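Local coordinates for protein methanogen homoaconitase small subunit (Methanocaldococcus jannaschii, PDB 2PKP) that forms the small subunit of a homoaconitase that interconverts homocitrate, cis-homoaconitate and homoisocitrate through reversible dehydration and hydration, at residues 8-13 with 53-58; 83-88 with 106-111; 17-22 with 36-41. All blocks are in the same frame, centred on the assembly; numbering follows the deposited sequence.

Contact 1 (8-13 with 53-58). With ZN (zinc ion), chain B.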
# COMPACT_ATOMS: atom_id res chain seq x y z
N HIS A 8 12.60 3.24 10.19
CA HIS A 8 13.70 2.36 10.58
C HIS A 8 14.91 3.08 10.03
O HIS A 8 15.13 3.11 8.82
CB HIS A 8 13.53 0.97 9.97
CG HIS A 8 12.33 0.23 10.48
ND1 HIS A 8 11.09 0.34 9.89
CD2 HIS A 8 12.18 -0.59 11.54
CE1 HIS A 8 10.22 -0.38 10.58
NE2 HIS A 8 10.85 -0.95 11.58
N LYS A 9 15.69 3.67 10.93
CA LYS A 9 16.84 4.46 10.54
C LYS A 9 18.19 3.76 10.42
O LYS A 9 18.60 2.99 11.28
CB LYS A 9 16.99 5.66 11.48
CG LYS A 9 18.10 6.58 11.04
CD LYS A 9 18.10 7.91 11.75
CE LYS A 9 19.02 8.88 11.00
NZ LYS A 9 19.02 10.23 11.60
N PHE A 10 18.88 4.07 9.33
CA PHE A 10 20.19 3.53 9.02
C PHE A 10 21.12 4.69 8.68
O PHE A 10 20.66 5.82 8.47
CB PHE A 10 20.08 2.57 7.84
CG PHE A 10 19.18 1.39 8.10
CD1 PHE A 10 19.70 0.20 8.60
CD2 PHE A 10 17.81 1.48 7.87
CE1 PHE A 10 18.87 -0.89 8.87
CE2 PHE A 10 16.97 0.40 8.13
CZ PHE A 10 17.49 -0.79 8.63
N GLY A 11 22.43 4.42 8.62
CA GLY A 11 23.39 5.47 8.32
C GLY A 11 23.72 5.71 6.86
O GLY A 11 22.87 5.56 5.98
N ASP A 12 24.96 6.12 6.61
CA ASP A 12 25.43 6.41 5.26
C ASP A 12 25.92 5.17 4.54
O ASP A 12 26.25 4.15 5.15
CB ASP A 12 26.59 7.43 5.29
CG ASP A 12 26.18 8.79 5.82
OD1 ASP A 12 25.09 9.28 5.44
OD2 ASP A 12 26.95 9.37 6.61
N ASP A 13 25.95 5.27 3.22
CA ASP A 13 26.43 4.22 2.34
C ASP A 13 25.87 2.82 2.55
O ASP A 13 26.62 1.84 2.54
CB ASP A 13 27.96 4.15 2.41
CG ASP A 13 28.57 3.49 1.20
OD1 ASP A 13 28.25 3.93 0.08
OD2 ASP A 13 29.35 2.53 1.36
N ASP A 53 5.59 0.52 6.88
CA ASP A 53 6.73 1.19 7.48
C ASP A 53 7.61 1.86 6.43
O ASP A 53 7.40 1.69 5.22
CB ASP A 53 7.57 0.21 8.30
CG ASP A 53 6.94 -0.10 9.64
OD1 ASP A 53 5.94 0.56 10.00
OD2 ASP A 53 7.46 -0.99 10.35
N VAL A 54 8.59 2.61 6.89
CA VAL A 54 9.48 3.35 6.01
C VAL A 54 10.94 3.21 6.42
O VAL A 54 11.27 3.26 7.60
CB VAL A 54 9.10 4.86 6.03
CG1 VAL A 54 10.02 5.66 5.13
CG2 VAL A 54 7.64 5.03 5.60
N ILE A 55 11.81 3.02 5.44
CA ILE A 55 13.23 2.91 5.70
C ILE A 55 13.77 4.33 5.57
O ILE A 55 13.44 5.03 4.62
CB ILE A 55 13.96 2.02 4.68
CG1 ILE A 55 13.59 0.55 4.91
CG2 ILE A 55 15.47 2.23 4.81
CD1 ILE A 55 14.16 -0.38 3.86
N VAL A 56 14.58 4.74 6.53
CA VAL A 56 15.16 6.07 6.53
C VAL A 56 16.68 5.90 6.59
O VAL A 56 17.19 5.16 7.43
CB VAL A 56 14.64 6.88 7.74
CG1 VAL A 56 15.29 8.26 7.78
CG2 VAL A 56 13.12 7.00 7.65
N ALA A 57 17.40 6.55 5.68
CA ALA A 57 18.86 6.41 5.66
C ALA A 57 19.61 7.69 5.39
O ALA A 57 19.02 8.74 5.11
CB ALA A 57 19.26 5.34 4.65
N GLY A 58 20.94 7.59 5.45
CA GLY A 58 21.79 8.73 5.21
C GLY A 58 22.13 8.93 3.75
O GLY A 58 21.27 8.81 2.88
ZN ZN B . 29.15 2.52 -1.12
O HOH W 1 29.29 0.63 -0.59

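Contact 2 (83-88 with 106-111)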
# COMPACT_ATOMS: atom_id res chain seq x y z
N ILE A 83 13.33 7.04 2.62
CA ILE A 83 13.73 8.43 2.76
C ILE A 83 15.23 8.46 3.00
O ILE A 83 15.72 7.79 3.91
CB ILE A 83 13.02 9.11 3.95
CG1 ILE A 83 11.50 8.93 3.83
CG2 ILE A 83 13.37 10.59 4.00
CD1 ILE A 83 10.73 9.43 5.07
N ALA A 84 15.96 9.21 2.19
CA ALA A 84 17.41 9.29 2.36
C ALA A 84 17.92 10.68 1.97
O ALA A 84 17.20 11.46 1.35
CB ALA A 84 18.11 8.22 1.50
N LYS A 85 19.17 10.97 2.36
CA LYS A 85 19.78 12.25 2.03
C LYS A 85 20.12 12.24 0.54
O LYS A 85 20.05 13.26 -0.13
CB LYS A 85 21.05 12.49 2.85
CG LYS A 85 20.80 12.71 4.33
CD LYS A 85 22.10 13.07 5.04
CE LYS A 85 21.90 13.28 6.53
NZ LYS A 85 23.18 13.62 7.21
N SER A 86 20.51 11.06 0.05
CA SER A 86 20.82 10.88 -1.37
C SER A 86 20.74 9.40 -1.72
O SER A 86 20.86 8.53 -0.86
CB SER A 86 22.21 11.44 -1.71
OG SER A 86 23.24 10.78 -1.00
N PHE A 87 20.52 9.12 -3.00
CA PHE A 87 20.38 7.75 -3.49
C PHE A 87 21.37 7.41 -4.59
O PHE A 87 21.63 8.23 -5.47
CB PHE A 87 18.98 7.53 -4.07
CG PHE A 87 17.88 7.53 -3.05
CD1 PHE A 87 17.55 6.36 -2.37
CD2 PHE A 87 17.14 8.68 -2.80
CE1 PHE A 87 16.50 6.33 -1.46
CE2 PHE A 87 16.09 8.67 -1.89
CZ PHE A 87 15.76 7.50 -1.22
N ALA A 88 21.90 6.19 -4.56
CA ALA A 88 22.79 5.75 -5.61
C ALA A 88 21.93 5.83 -6.87
O ALA A 88 20.74 5.49 -6.85
CB ALA A 88 23.25 4.31 -5.36
N ASN A 106 16.55 15.73 4.65
CA ASN A 106 17.62 15.74 5.63
C ASN A 106 17.22 14.75 6.71
O ASN A 106 16.53 15.11 7.68
CB ASN A 106 17.83 17.13 6.24
CG ASN A 106 18.94 17.15 7.27
OD1 ASN A 106 19.64 16.15 7.47
ND2 ASN A 106 19.11 18.28 7.94
N THR A 107 17.65 13.51 6.56
CA THR A 107 17.28 12.47 7.51
C THR A 107 17.90 12.59 8.89
O THR A 107 17.63 11.77 9.76
CB THR A 107 17.56 11.07 6.96
OG1 THR A 107 18.94 10.95 6.63
CG2 THR A 107 16.72 10.83 5.71
N ASP A 108 18.75 13.60 9.11
CA ASP A 108 19.31 13.78 10.45
C ASP A 108 18.14 14.20 11.35
O ASP A 108 18.20 14.08 12.57
CB ASP A 108 20.39 14.87 10.48
CG ASP A 108 21.67 14.48 9.73
OD1 ASP A 108 21.92 13.27 9.54
OD2 ASP A 108 22.43 15.40 9.35
N GLU A 109 17.07 14.70 10.73
CA GLU A 109 15.89 15.16 11.46
C GLU A 109 15.01 14.01 11.91
O GLU A 109 14.06 14.21 12.67
CB GLU A 109 15.05 16.10 10.58
CG GLU A 109 15.76 17.38 10.13
CD GLU A 109 16.01 18.37 11.27
OE1 GLU A 109 15.50 18.15 12.38
OE2 GLU A 109 16.72 19.37 11.03
N ILE A 110 15.31 12.81 11.44
CA ILE A 110 14.52 11.63 11.77
C ILE A 110 15.31 10.61 12.59
O ILE A 110 16.45 10.28 12.27
CB ILE A 110 14.00 10.94 10.50
CG1 ILE A 110 13.24 11.96 9.64
CG2 ILE A 110 13.10 9.77 10.87
CD1 ILE A 110 12.87 11.45 8.24
N LYS A 111 14.67 10.10 13.65
CA LYS A 111 15.30 9.12 14.52
C LYS A 111 14.62 7.78 14.36
O LYS A 111 13.46 7.71 13.95
CB LYS A 111 15.19 9.56 15.99
CG LYS A 111 15.92 10.85 16.31
CD LYS A 111 17.42 10.69 16.10
CE LYS A 111 18.18 11.94 16.53
NZ LYS A 111 19.66 11.75 16.45

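Contact 3 (17-22 with 36-41)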
# COMPACT_ATOMS: atom_id res chain seq x y z
N ASP A 17 24.45 -4.96 -0.88
CA ASP A 17 24.78 -6.18 -0.13
C ASP A 17 24.24 -6.13 1.29
O ASP A 17 23.89 -7.15 1.87
CB ASP A 17 26.28 -6.42 -0.10
CG ASP A 17 26.80 -6.95 -1.42
OD1 ASP A 17 26.31 -8.01 -1.86
OD2 ASP A 17 27.69 -6.30 -2.02
N ALA A 18 24.18 -4.92 1.85
CA ALA A 18 23.65 -4.74 3.19
C ALA A 18 22.13 -4.90 3.09
O ALA A 18 21.50 -5.49 3.97
CB ALA A 18 23.99 -3.35 3.70
N ILE A 19 21.57 -4.40 2.00
CA ILE A 19 20.13 -4.47 1.77
C ILE A 19 19.67 -5.91 1.52
O ILE A 19 18.65 -6.35 2.06
CB ILE A 19 19.73 -3.58 0.57
CG1 ILE A 19 20.00 -2.11 0.91
CG2 ILE A 19 18.26 -3.78 0.21
CD1 ILE A 19 19.82 -1.16 -0.25
N ILE A 20 20.41 -6.63 0.70
CA ILE A 20 20.08 -8.02 0.38
C ILE A 20 21.37 -8.76 0.02
O ILE A 20 21.79 -8.78 -1.14
CB ILE A 20 19.06 -8.11 -0.78
CG1 ILE A 20 18.73 -9.57 -1.10
CG2 ILE A 20 19.59 -7.40 -2.02
CD1 ILE A 20 17.97 -10.28 0.01
N PRO A 21 22.03 -9.36 1.02
CA PRO A 21 23.28 -10.10 0.83
C PRO A 21 23.31 -10.99 -0.41
O PRO A 21 22.35 -11.69 -0.71
CB PRO A 21 23.39 -10.90 2.12
CG PRO A 21 22.84 -9.93 3.12
CD PRO A 21 21.60 -9.41 2.42
N GLY A 22 24.44 -10.94 -1.12
CA GLY A 22 24.61 -11.72 -2.33
C GLY A 22 24.16 -13.18 -2.31
O GLY A 22 23.54 -13.64 -3.26
N HIS A 36 14.90 -11.25 3.96
CA HIS A 36 16.27 -10.94 4.35
C HIS A 36 16.64 -9.50 4.05
O HIS A 36 17.82 -9.16 3.90
CB HIS A 36 17.25 -11.90 3.67
CG HIS A 36 17.07 -13.33 4.10
ND1 HIS A 36 16.26 -14.21 3.41
CD2 HIS A 36 17.50 -13.99 5.20
CE1 HIS A 36 16.21 -15.35 4.07
NE2 HIS A 36 16.95 -15.24 5.16
N CYS A 37 15.63 -8.65 3.97
CA CYS A 37 15.84 -7.24 3.70
C CYS A 37 16.65 -6.60 4.82
O CYS A 37 16.34 -6.78 6.00
CB CYS A 37 14.49 -6.52 3.56
SG CYS A 37 14.63 -4.79 3.06
N MET A 38 17.69 -5.86 4.45
CA MET A 38 18.57 -5.18 5.40
C MET A 38 19.35 -6.14 6.31
O MET A 38 20.00 -5.71 7.26
CB MET A 38 17.78 -4.22 6.30
CG MET A 38 16.86 -3.26 5.55
SD MET A 38 17.73 -2.38 4.25
CE MET A 38 18.76 -1.29 5.20
N ALA A 39 19.28 -7.44 6.02
CA ALA A 39 19.97 -8.44 6.83
C ALA A 39 21.48 -8.21 6.87
O ALA A 39 22.16 -8.70 7.76
CB ALA A 39 19.68 -9.84 6.31
N GLY A 40 21.98 -7.45 5.89
CA GLY A 40 23.40 -7.16 5.82
C GLY A 40 23.92 -6.31 6.96
O GLY A 40 25.09 -6.39 7.31
N ILE A 41 23.06 -5.47 7.54
CA ILE A 41 23.48 -4.62 8.65
C ILE A 41 22.60 -4.77 9.89
O ILE A 41 23.03 -4.45 10.99
CB ILE A 41 23.53 -3.13 8.23
CG1 ILE A 41 22.26 -2.74 7.49
CG2 ILE A 41 24.75 -2.89 7.35
CD1 ILE A 41 22.25 -1.29 7.04

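Contact 1 (8-13 with 53-58)
Val-56 O is gripped twice from the facing strand. Phe-10 N donates to it over 2.8 Å, nearly in line with the carbonyl (C=O...N 164°), and Lys-9 CA adds a CA-H...O contact at 3.2 Å. This is the parallel pairing of strand 2-9 with strand 54-57, inside the mixed sheet of the swivel-type domain that the LeuD family shares with aconitase. His-8 continues it with both of its backbone groups: its N donates to Val-54 O, and its O takes Val-56 N at 2.9 Å along an almost straight N-H...O path (174°), the donor standing above the carbonyl plane. Lys-9 and Val-56 put their side chains on one face of the sheet, His-8 and Ile-55 on the other.

Past Lys-9 the regular pairing ends, but the two segments stay together. Phe-10 carries its ring beside the backbone N, opposite the carbonyl carbon (chi1 -61°), which brings CD2 to 3.9 Å from Ile-55 CG2 in an oblique approach. Beyond Phe-10, Gly-58 N donates to Gly-11 O at 2.9 Å. A beta carbon on Gly-58 would collide with Asp-12 OD1, which accepts a hydrogen bond from Glu-59 N.

The loop that follows strand 2-9 delivers the metal ligand. Asp-13 holds the zinc ion through both carboxylate oxygens, unequally, with OD1 at 2.1 Å and OD2 at 2.5 Å. Cys-63 is the second protein ligand, and a water binds with its oxygen 2.0 Å from the zinc.

Contact 2 (83-88 with 106-111)
With CG beside its own backbone N (chi1 -69°) and every later bond extended, Lys-85 runs its whole length past Thr-107 to Asp-108. Asp-108 has the same first torsion (chi1 -69°), yet the two side chains cross at about a right angle in a salt bridge. Lys-85 NZ lies 2.7 Å from Asp-108 OD1, on that oxygen's syn side but 33° out of the carboxylate plane; a weak bond to Asp-108 OD2 spans 2.9 Å.

The stem of the lysine rests on the threonine, Lys-85 CG coming to 3.4 Å from Thr-107 OG1, whose hydrogen-bond partner is Ala-57 O. The methyl branch turns to strand 81-84: Thr-107 CG2 sits 3.8 Å from Ile-83 CG2, the two side chains sliding past each other in opposite directions. An Asx turn shapes the acidic end, with Asn-106 OD1 accepting from Asp-108 N at the start of the short 3-10 segment 107-109.

In the fold, the contact fastens the end of strand 81-84 to the loop between strands 101-104 and 115-119. Ile-83 and Ile-110 also pack on strands 115-119 and 124-127, while beyond Lys-85 the chain runs on to Ala-88, the N-cap of helix 89-98.

Contact 3 (17-22 with 36-41)
Of the two rings here, that of Pro-21 leans on the Ala-39 to Gly-40 peptide, its CG 3.8 Å from Gly-40 N and its CD near Ala-39 CB. The imidazole of His-36 turns away to stack with Tyr-24, so it is His-36 CB that meets Ile-20, 4.1 Å from Ile-20 CD1. An alanine in place of Pro-21 would lack CG and CD, which is likely to open a gap against Gly-40 and set the backbone free to turn where the ring now pins it.

Two carbonyls at the end of helix 16-19 take their hydrogen bonds from the facing loop. Ile-19 O accepts from Met-38 N at 2.6 Å and Ala-18 O from Gly-40 N at 2.8 Å, both donors tilted out of the carbonyl planes. Any beta carbon on Gly-40 would run into Ala-18 CA.

Ile-19 and Met-38 lie side by side, pointing the same way. The bend at chi2 (-52°) of the methionine sets SD 4.0 Å from Ile-19 CG1. Altogether, the last carbonyls of a helix are met by a type II beta turn, His-36 to Ala-39, and by Gly-40 just after it, the whole tied to the YLRT motif by the stack of His-36 on its Tyr-24.

Overall arrangement
Contacts 1 and 2 share a sheet in which strands 54-57 and 81-84 are neighbours, and their centres are 7 Å apart. Lys-9 NZ reaches across to Ile-110 O at 2.7 Å, a probable hydrogen bond, and Val-56 CG1 packs on Thr-107 CG2. Contact 3 is nested in the loop that contact 1 closes, its centre 13 Å away, and Phe-10 joins the two by packing on Ile-41 and Met-38. Contacts 2 and 3 do not touch, with nearest atoms about 8 Å apart. Contact 1 supplies Asp-13 to the zinc site, which Cys-63 shares, and the side chain of Asp-17 in contact 3 is about 9 Å from the metal. Ile-20 lies about 10 Å, side chain to side chain, from Arg-26, which is critical for substrate specificity.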